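Long-range contact in protocadherin gamma-B3 (PDB 5K8R), which probably mediates calcium-dependent cell adhesion and may help establish and maintain specific neuronal connections in the brain: residues N389-A394 / S405-L410. Numbering follows the deposited sequence.
Sequences NVTITA and SKTITL
T391 and T407 face each other as a non-hydrogen-bonded antiparallel pair, their side chains slanting across one another until the hydroxyls meet, OG1 to OG1, at 2.6 Å; either can be the donor. Both threonines hold OG1 anti to their own carbonyl carbon (chi1 -65° and -62°), which brings the two oxygens together over the same sheet face. N389 and T409 repeat the theme with an amide: lying side by side and pointing the same way, they join through T409 OG1, which donates to N389 OD1 at 2.7 Å, nearly in line with the amide C=O (163°). Replacing T409 by alanine removes this donor, and the carboxamide of N389 is likely to be left freer to turn. At T393 and S405 the side chains merely touch, T393 CG2 lying 3.3 Å from S405 OG; T393 OG1 instead hydrogen-bonds the carbonyl O of Q355.

The alternate pairs carry the backbone bonds, two between V390 and I408 and two between I392 and K406, among them I392 N to K406 O at 2.9 Å. The side chains of V390, I392, I408 and K406 set out from the reverse face, though K406 leads away and is exposed. L410 joins this side, its CD1 reaching V390 CG2 at 3.7 Å, the two side chains crossing at a slant.

The hairpin of strands 387-396 and 403-413 thus shows a beta-sandwich division of labour in the fourth cadherin repeat: N389, T391, T393, S405, T407 and T409 line the outer face, while V390, I392, I408 and L410 are buried. Strand 352-357 flanks 387-396 in the same sheet, and the buried four pack against strands 316-321, 362-366 and 371-376 of the facing sheet.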
# COMPACT_ATOMS: atom_id res chain seq x y z
N ASN A 389 21.42 -0.66 -80.60
CA ASN A 389 21.19 -1.01 -79.20
C ASN A 389 21.52 0.23 -78.37
O ASN A 389 22.67 0.45 -77.98
CB ASN A 389 22.02 -2.22 -78.79
CG ASN A 389 21.55 -3.50 -79.46
OD1 ASN A 389 20.35 -3.76 -79.55
ND2 ASN A 389 22.50 -4.30 -79.93
N VAL A 390 20.50 1.04 -78.11
CA VAL A 390 20.68 2.32 -77.42
C VAL A 390 20.56 2.08 -75.92
O VAL A 390 19.53 1.61 -75.44
CB VAL A 390 19.65 3.35 -77.91
CG1 VAL A 390 19.76 4.63 -77.09
CG2 VAL A 390 19.85 3.64 -79.38
N THR A 391 21.61 2.43 -75.19
CA THR A 391 21.65 2.27 -73.74
C THR A 391 21.50 3.64 -73.09
O THR A 391 22.32 4.54 -73.32
CB THR A 391 22.95 1.61 -73.29
OG1 THR A 391 23.02 0.27 -73.80
CG2 THR A 391 23.03 1.57 -71.77
N ILE A 392 20.46 3.80 -72.27
CA ILE A 392 20.20 5.03 -71.54
C ILE A 392 20.59 4.80 -70.09
O ILE A 392 20.24 3.78 -69.49
CB ILE A 392 18.72 5.45 -71.65
CG1 ILE A 392 18.32 5.59 -73.12
CG2 ILE A 392 18.48 6.74 -70.90
CD1 ILE A 392 19.10 6.65 -73.87
N THR A 393 21.32 5.76 -69.51
CA THR A 393 21.78 5.66 -68.13
C THR A 393 21.22 6.81 -67.32
O THR A 393 21.09 7.94 -67.82
CB THR A 393 23.32 5.67 -68.05
OG1 THR A 393 23.83 6.85 -68.66
CG2 THR A 393 23.89 4.45 -68.75
N ALA A 394 20.88 6.53 -66.06
CA ALA A 394 20.37 7.53 -65.13
C ALA A 394 21.14 7.42 -63.82
O ALA A 394 21.33 6.32 -63.30
CB ALA A 394 18.87 7.36 -64.89
N SER A 405 20.75 1.44 -65.68
CA SER A 405 20.81 1.47 -67.13
C SER A 405 19.64 0.70 -67.72
O SER A 405 19.11 -0.22 -67.10
CB SER A 405 22.13 0.88 -67.65
OG SER A 405 23.25 1.60 -67.16
N LYS A 406 19.24 1.09 -68.92
CA LYS A 406 18.21 0.37 -69.66
C LYS A 406 18.50 0.50 -71.14
O LYS A 406 18.67 1.61 -71.66
CB LYS A 406 16.81 0.92 -69.33
CG LYS A 406 15.68 0.13 -69.96
CD LYS A 406 14.34 0.47 -69.32
CE LYS A 406 14.27 -0.06 -67.89
NZ LYS A 406 14.34 -1.55 -67.85
N THR A 407 18.55 -0.64 -71.83
CA THR A 407 18.92 -0.71 -73.24
C THR A 407 17.71 -1.13 -74.07
O THR A 407 17.06 -2.13 -73.76
CB THR A 407 20.07 -1.69 -73.45
OG1 THR A 407 21.23 -1.24 -72.73
CG2 THR A 407 20.42 -1.79 -74.93
N ILE A 408 17.42 -0.36 -75.11
CA ILE A 408 16.33 -0.64 -76.03
C ILE A 408 16.92 -0.83 -77.43
O ILE A 408 17.87 -0.13 -77.81
CB ILE A 408 15.26 0.47 -76.02
CG1 ILE A 408 14.09 0.11 -76.93
CG2 ILE A 408 15.87 1.81 -76.41
CD1 ILE A 408 12.99 1.15 -76.94
N THR A 409 16.36 -1.78 -78.18
CA THR A 409 16.78 -2.05 -79.54
C THR A 409 15.84 -1.34 -80.50
O THR A 409 14.63 -1.60 -80.50
CB THR A 409 16.81 -3.55 -79.83
OG1 THR A 409 17.79 -4.18 -78.99
CG2 THR A 409 17.15 -3.81 -81.28
N LEU A 410 16.38 -0.45 -81.32
CA LEU A 410 15.62 0.32 -82.30
C LEU A 410 15.95 -0.21 -83.69
O LEU A 410 17.11 -0.16 -84.12
CB LEU A 410 15.94 1.81 -82.19
CG LEU A 410 15.72 2.42 -80.81
CD1 LEU A 410 16.40 3.77 -80.71
CD2 LEU A 410 14.23 2.55 -80.52